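Local coordinates for hypothetical protein (Sebaldella termitidis, PDB 4M1A) that is of unknown function but belongs to the DUF1904 family of the MIF clan and forms a trimer of alpha/beta subunits, at residues A29-P32 with A33-T37; N94-E98 with N99-E103. All coordinates share one frame; numbering follows the deposited sequence.

Contact 1 of 2, residues A29-P32 with A33-T37; sequences AECP and ADWFT
Trp-35 keeps CG beside its backbone N and opposite its carbonyl carbon (chi1 -72°), and this lays the indole against Pro-32, three residues earlier. Cys-31 places SG between its own backbone N and carbonyl carbon (chi1 69°), a setting that carries the sulfur to the Phe-36 ring. The proline meets the indole over a face. Pro-32 CD sits above the centre of the six-membered ring of Trp-35, 3.7 Å from its centroid, in a CH-pi contact. Pro-32 CG is 3.9 Å from Trp-35 NE1, so the pyrrolidine also reaches the five-membered ring. Cys-31 CB comes to the same indole obliquely, 3.7 Å from Trp-35 CE3. With an alanine in place of Trp-35, the Pro-32 ring would probably be left without the aromatic face it packs on, and Phe-108, whose ring meets the indole edge-to-face, would lose its partner too.

The stretch links helix 21-29 to strand 37-47. It is the return half of a beta-alpha-beta crossover from strand 3-7 to its parallel neighbour, in line with a MIF-like fold. A short 3-10 segment, 33-35, makes the bend. Trp-35 N donates to Pro-32 O at 3.1 Å, nearly straight (162°), from above the carbonyl plane. Phe-36 N bonds to Ala-33 O one step on.

Residues 29-32 meet the Phe-36 ring at three points. Cys-31 SG is 3.4 Å from Phe-36 CE1, an oblique sulfur-aromatic contact. Pro-32 O lies at the ring edge, 3.7 Å from Phe-36 CD1. Ala-29 CB comes to the edge farther round, 4.1 Å from Phe-36 CZ. The buried Phe-36 also packs on Ala-22 and Leu-25 of helix 21-29 and on Pro-2.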
ATOM      1  N   ALA A  29     -20.952   9.312   1.633  1.00 21.59           N
ATOM      2  CA  ALA A  29     -20.070   9.574   2.793  1.00 25.06           C
ATOM      3  C   ALA A  29     -20.356  10.894   3.514  1.00 27.89           C
ATOM      4  O   ALA A  29     -19.731  11.125   4.586  1.00 31.29           O
ATOM      5  CB  ALA A  29     -18.567   9.542   2.367  1.00 24.31           C
ATOM      6  N   GLU A  30     -21.245  11.724   2.949  1.00 30.15           N
ATOM      7  CA  GLU A  30     -21.543  13.085   3.396  1.00 28.87           C
ATOM      8  C   GLU A  30     -20.323  13.979   3.528  1.00 32.49           C
ATOM      9  O   GLU A  30     -20.042  14.540   4.589  1.00 29.17           O
ATOM     10  CB  GLU A  30     -22.351  13.048   4.717  1.00 34.28           C
ATOM     11  CG  GLU A  30     -23.471  12.032   4.598  1.00 36.88           C
ATOM     12  CD  GLU A  30     -24.453  11.989   5.762  1.00 50.91           C
ATOM     13  OE1 GLU A  30     -24.209  12.681   6.813  1.00 50.16           O
ATOM     14  OE2 GLU A  30     -25.477  11.253   5.578  1.00 43.02           O
ATOM     15  N   CYS A  31     -19.598  14.120   2.432  1.00 27.88           N
ATOM     16  CA  CYS A  31     -18.502  15.042   2.374  1.00 26.36           C
ATOM     17  C   CYS A  31     -18.345  15.549   0.977  1.00 24.58           C
ATOM     18  O   CYS A  31     -18.939  15.004   0.042  1.00 28.97           O
ATOM     19  CB  CYS A  31     -17.232  14.357   2.857  1.00 28.09           C
ATOM     20  SG  CYS A  31     -16.571  13.038   1.774  1.00 30.08           S
ATOM     21  N   PRO A  32     -17.553  16.598   0.789  1.00 25.24           N
ATOM     22  CA  PRO A  32     -17.409  17.147  -0.532  1.00 26.51           C
ATOM     23  C   PRO A  32     -16.801  16.157  -1.555  1.00 26.22           C
ATOM     24  O   PRO A  32     -15.898  15.408  -1.163  1.00 24.95           O
ATOM     25  CB  PRO A  32     -16.473  18.354  -0.276  1.00 25.60           C
ATOM     26  CG  PRO A  32     -16.872  18.780   1.105  1.00 28.93           C
ATOM     27  CD  PRO A  32     -16.968  17.469   1.822  1.00 26.24           C
ATOM     28  N   ALA A  33     -17.262  16.189  -2.817  1.00 24.31           N
ATOM     29  CA  ALA A  33     -16.727  15.361  -3.915  1.00 25.06           C
ATOM     30  C   ALA A  33     -15.215  15.592  -4.077  1.00 27.54           C
ATOM     31  O   ALA A  33     -14.443  14.651  -4.270  1.00 20.67           O
ATOM     32  CB  ALA A  33     -17.467  15.702  -5.206  1.00 27.98           C
ATOM     33  N   ASP A  34     -14.795  16.823  -3.869  1.00 24.73           N
ATOM     34  CA  ASP A  34     -13.335  17.197  -3.978  1.00 30.78           C
ATOM     35  C   ASP A  34     -12.442  16.560  -2.957  1.00 26.10           C
ATOM     36  O   ASP A  34     -11.255  16.626  -3.089  1.00 26.20           O
ATOM     37  CB  ASP A  34     -13.159  18.723  -3.837  1.00 38.48           C
ATOM     38  CG  ASP A  34     -13.260  19.425  -5.148  1.00 56.04           C
ATOM     39  OD1 ASP A  34     -13.024  18.760  -6.198  1.00 69.28           O
ATOM     40  OD2 ASP A  34     -13.586  20.644  -5.144  1.00 72.09           O
ATOM     41  N   TRP A  35     -12.989  15.944  -1.920  1.00 23.68           N
ATOM     42  CA  TRP A  35     -12.124  15.277  -0.953  1.00 22.27           C
ATOM     43  C   TRP A  35     -11.674  13.868  -1.416  1.00 24.48           C
ATOM     44  O   TRP A  35     -10.937  13.215  -0.707  1.00 22.24           O
ATOM     45  CB  TRP A  35     -12.813  15.153   0.337  1.00 22.68           C
ATOM     46  CG  TRP A  35     -12.957  16.408   1.075  1.00 28.30           C
ATOM     47  CD1 TRP A  35     -12.720  17.679   0.631  1.00 31.06           C
ATOM     48  CD2 TRP A  35     -13.426  16.516   2.421  1.00 31.31           C
ATOM     49  NE1 TRP A  35     -13.027  18.585   1.654  1.00 32.20           N
ATOM     50  CE2 TRP A  35     -13.465  17.896   2.743  1.00 34.07           C
ATOM     51  CE3 TRP A  35     -13.820  15.581   3.380  1.00 32.32           C
ATOM     52  CZ2 TRP A  35     -13.898  18.366   3.996  1.00 40.21           C
ATOM     53  CZ3 TRP A  35     -14.254  16.047   4.631  1.00 40.45           C
ATOM     54  CH2 TRP A  35     -14.286  17.436   4.915  1.00 36.53           C
ATOM     55  N   PHE A  36     -12.135  13.411  -2.566  1.00 21.09           N
ATOM     56  CA  PHE A  36     -11.808  12.063  -3.047  1.00 19.18           C
ATOM     57  C   PHE A  36     -10.671  12.105  -4.006  1.00 20.51           C
ATOM     58  O   PHE A  36     -10.647  12.985  -4.902  1.00 19.42           O
ATOM     59  CB  PHE A  36     -13.065  11.384  -3.705  1.00 17.98           C
ATOM     60  CG  PHE A  36     -14.108  11.029  -2.721  1.00 17.73           C
ATOM     61  CD1 PHE A  36     -15.026  12.009  -2.256  1.00 19.72           C
ATOM     62  CD2 PHE A  36     -14.153   9.781  -2.170  1.00 18.81           C
ATOM     63  CE1 PHE A  36     -15.984  11.656  -1.293  1.00 20.77           C
ATOM     64  CE2 PHE A  36     -15.074   9.460  -1.209  1.00 19.87           C
ATOM     65  CZ  PHE A  36     -16.014  10.407  -0.771  1.00 22.35           C
ATOM     66  N   THR A  37      -9.702  11.146  -3.882  1.00 16.49           N
ATOM     67  CA  THR A  37      -8.725  10.874  -4.917  1.00 17.13           C
ATOM     68  C   THR A  37      -8.892   9.404  -5.357  1.00 15.38           C
ATOM     69  O   THR A  37      -9.408   8.554  -4.600  1.00 16.57           O
ATOM     70  CB  THR A  37      -7.249  11.113  -4.424  1.00 20.18           C
ATOM     71  OG1 THR A  37      -6.964  10.152  -3.417  1.00 20.10           O
ATOM     72  CG2 THR A  37      -7.025  12.489  -3.877  1.00 21.47           C
TER

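Contact 2 of 2, residues N94-E98 with N99-E103; sequences NPLIE and NMYYE
Ile-97 and Met-100, the latter present as selenomethionine, are joined by a backbone hydrogen bond. Met-100 N donates to Ile-97 O at 2.8 Å with an angle of 155°, and the donor stands above the carbonyl plane. A second backbone bond follows one residue later: Tyr-101 N to Glu-98 O, weak at 3.3 Å. Both run back three residues, so the two turns overlap.

Apolar contact comes mainly from Leu-96 and Tyr-101. Leu-96 CD1 approaches the ring obliquely, 3.9 Å from Tyr-101 CE2. The ring is directed there by Tyr-101 CG standing opposite the backbone N (chi1 -176°). Its hydroxyl end is hydrogen-bonded to His-3 NE2, and Phe-63 meets the ring edge-to-face. Across the turn, Ile-97 CB and Met-100 CB are 4.3 Å apart.

One polar side chain lies against an apolar one. Asn-99 and Ile-97 run side by side and point the same way, with Asn-99 OD1 3.3 Å from Ile-97 CG2. This is van der Waals contact.

Glu-98 and Asn-99 have the backbone angles of a type I beta turn, spanning 97-100. The turn leads from strand 89-95, outermost in the sheet of its own chain, into strand 101-103, which pairs antiparallel with a strand of the second subunit; such sheet continuation between subunits is characteristic of MIF-like trimers.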
ATOM      1  N   ASN A  94      -9.688   1.000   4.997  1.00 18.73           N
ATOM      2  CA  ASN A  94      -8.522   1.248   5.918  1.00 22.46           C
ATOM      3  C   ASN A  94      -8.773   2.561   6.652  1.00 20.99           C
ATOM      4  O   ASN A  94      -8.777   3.616   6.062  1.00 21.79           O
ATOM      5  CB  ASN A  94      -7.218   1.302   5.130  1.00 26.76           C
ATOM      6  CG  ASN A  94      -6.855  -0.058   4.486  1.00 34.79           C
ATOM      7  OD1 ASN A  94      -6.745  -0.195   3.257  1.00 43.79           O
ATOM      8  ND2 ASN A  94      -6.792  -1.097   5.317  1.00 39.01           N
ATOM      9  N   PRO A  95      -9.045   2.499   7.951  1.00 24.19           N
ATOM     10  CA  PRO A  95      -9.396   3.673   8.751  1.00 25.71           C
ATOM     11  C   PRO A  95      -8.097   4.447   9.020  1.00 29.07           C
ATOM     12  O   PRO A  95      -7.096   3.850   9.370  1.00 34.52           O
ATOM     13  CB  PRO A  95     -10.004   3.104  10.044  1.00 31.04           C
ATOM     14  CG  PRO A  95      -9.713   1.644  10.040  1.00 34.67           C
ATOM     15  CD  PRO A  95      -9.041   1.247   8.728  1.00 29.91           C
ATOM     16  N   LEU A  96      -8.152   5.724   8.792  1.00 25.87           N
ATOM     17  CA  LEU A  96      -7.046   6.628   9.024  1.00 31.57           C
ATOM     18  C   LEU A  96      -7.228   7.159  10.407  1.00 27.42           C
ATOM     19  O   LEU A  96      -8.316   7.327  10.857  1.00 30.99           O
ATOM     20  CB  LEU A  96      -7.115   7.814   8.080  1.00 33.35           C
ATOM     21  CG  LEU A  96      -6.916   7.483   6.610  1.00 37.88           C
ATOM     22  CD1 LEU A  96      -7.370   8.706   5.833  1.00 43.52           C
ATOM     23  CD2 LEU A  96      -5.504   7.087   6.303  1.00 42.32           C
ATOM     24  N   ILE A  97      -6.131   7.540  11.018  1.00 28.83           N
ATOM     25  CA  ILE A  97      -6.117   8.102  12.345  1.00 25.96           C
ATOM     26  C   ILE A  97      -5.804   9.582  12.196  1.00 27.65           C
ATOM     27  O   ILE A  97      -4.769   9.918  11.606  1.00 23.86           O
ATOM     28  CB  ILE A  97      -5.107   7.306  13.215  1.00 30.40           C
ATOM     29  CG1 ILE A  97      -5.699   5.914  13.520  1.00 37.01           C
ATOM     30  CG2 ILE A  97      -4.846   8.005  14.558  1.00 29.04           C
ATOM     31  CD1 ILE A  97      -4.630   4.912  13.938  1.00 45.45           C
ATOM     32  N   GLU A  98      -6.648  10.477  12.745  1.00 27.84           N
ATOM     33  CA  GLU A  98      -6.572  11.919  12.462  1.00 30.17           C
ATOM     34  C   GLU A  98      -5.210  12.519  12.853  1.00 26.52           C
ATOM     35  O   GLU A  98      -4.661  13.354  12.103  1.00 26.94           O
ATOM     36  CB  GLU A  98      -7.721  12.743  13.151  1.00 40.03           C
ATOM     37  CG  GLU A  98      -9.092  12.517  12.510  1.00 50.26           C
ATOM     38  CD  GLU A  98     -10.235  13.324  13.117  1.00 62.21           C
ATOM     39  OE1 GLU A  98     -10.014  14.446  13.629  1.00 61.41           O
ATOM     40  OE2 GLU A  98     -11.387  12.833  13.032  1.00 75.17           O
ATOM     41  N   ASN A  99      -4.646  12.081  13.978  1.00 26.81           N
ATOM     42  CA  ASN A  99      -3.386  12.645  14.383  1.00 29.02           C
ATOM     43  C   ASN A  99      -2.209  12.029  13.628  1.00 28.33           C
ATOM     44  O   ASN A  99      -1.072  12.399  13.862  1.00 29.19           O
ATOM     45  CB  ASN A  99      -3.199  12.639  15.919  1.00 36.58           C
ATOM     46  CG  ASN A  99      -2.833  11.303  16.484  1.00 40.45           C
ATOM     47  OD1 ASN A  99      -2.811  10.246  15.824  1.00 40.96           O
ATOM     48  ND2 ASN A  99      -2.586  11.325  17.790  1.00 46.35           N
HETATM   49  N   MSE A 100      -2.477  11.131  12.668  1.00 22.73           N
HETATM   50  CA  MSE A 100      -1.385  10.603  11.870  1.00 23.11           C
HETATM   51  C   MSE A 100      -1.509  10.978  10.426  1.00 22.11           C
HETATM   52  O   MSE A 100      -0.783  10.427   9.586  1.00 22.01           O
HETATM   53  CB  MSE A 100      -1.326   9.136  12.164  1.00 28.12           C
HETATM   54  CG  MSE A 100      -0.479   8.999  13.504  1.00 33.97           C
HETATM   55 SE   MSE A 100      -0.457   7.147  13.718  1.00 43.60          SE
HETATM   56  CE  MSE A 100      -0.483   7.069  15.741  1.00 43.48           C
ATOM     57  N   TYR A 101      -2.386  11.910  10.120  1.00 18.10           N
ATOM     58  CA  TYR A 101      -2.691  12.328   8.808  1.00 19.90           C
ATOM     59  C   TYR A 101      -2.525  13.838   8.647  1.00 21.93           C
ATOM     60  O   TYR A 101      -3.105  14.620   9.401  1.00 24.98           O
ATOM     61  CB  TYR A 101      -4.150  11.931   8.441  1.00 19.47           C
ATOM     62  CG  TYR A 101      -4.601  12.230   7.050  1.00 19.87           C
ATOM     63  CD1 TYR A 101      -5.150  13.466   6.699  1.00 25.21           C
ATOM     64  CD2 TYR A 101      -4.492  11.283   6.061  1.00 23.21           C
ATOM     65  CE1 TYR A 101      -5.546  13.754   5.398  1.00 27.19           C
ATOM     66  CE2 TYR A 101      -4.948  11.529   4.788  1.00 24.81           C
ATOM     67  CZ  TYR A 101      -5.472  12.740   4.435  1.00 23.70           C
ATOM     68  OH  TYR A 101      -5.913  13.009   3.150  1.00 22.95           O
ATOM     69  N   TYR A 102      -1.704  14.239   7.693  1.00 17.82           N
ATOM     70  CA  TYR A 102      -1.378  15.658   7.440  1.00 19.07           C
ATOM     71  C   TYR A 102      -1.698  16.083   6.063  1.00 20.79           C
ATOM     72  O   TYR A 102      -1.427  15.335   5.123  1.00 18.96           O
ATOM     73  CB  TYR A 102       0.121  15.918   7.736  1.00 20.08           C
ATOM     74  CG  TYR A 102       0.533  15.624   9.132  1.00 19.63           C
ATOM     75  CD1 TYR A 102       0.750  14.318   9.588  1.00 20.61           C
ATOM     76  CD2 TYR A 102       0.858  16.668  10.009  1.00 22.11           C
ATOM     77  CE1 TYR A 102       1.148  14.053  10.848  1.00 20.24           C
ATOM     78  CE2 TYR A 102       1.273  16.390  11.293  1.00 22.28           C
ATOM     79  CZ  TYR A 102       1.409  15.095  11.700  1.00 21.22           C
ATOM     80  OH  TYR A 102       1.865  14.783  12.945  1.00 24.20           O
ATOM     81  N   GLU A 103      -2.248  17.299   5.889  1.00 19.26           N
ATOM     82  CA  GLU A 103      -2.448  17.887   4.599  1.00 22.36           C
ATOM     83  C   GLU A 103      -1.826  19.233   4.662  1.00 28.65           C
ATOM     84  O   GLU A 103      -2.136  20.060   5.558  1.00 26.60           O
ATOM     85  CB  GLU A 103      -3.899  17.980   4.203  1.00 25.85           C
ATOM     86  CG  GLU A 103      -4.128  18.345   2.743  1.00 34.09           C
ATOM     87  CD  GLU A 103      -5.626  18.377   2.387  1.00 38.29           C
ATOM     88  OE1 GLU A 103      -6.309  17.392   2.657  1.00 39.65           O
ATOM     89  OE2 GLU A 103      -6.094  19.404   1.885  1.00 48.48           O
TER

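The two contacts come in series along the chain. Contact 1 closes the helix 21-29 connection to strand 37-47; contact 2 follows strand 89-95 near the C-terminus. Their centres lie 16 Å apart, and their nearest atoms, about 6 Å apart, do not touch. The N-terminal residues bridge them. His-3 takes a hydrogen bond with Thr-37 of contact 1 through ND1 and one with Tyr-101 of contact 2 through NE2, while Met-1 touches both Trp-35 and Leu-96. Both contacts reach the second subunit. Two turns joined to strands of one sheet, 37-47 and 89-95, thus border the N-terminus beside a subunit interface of the trimer.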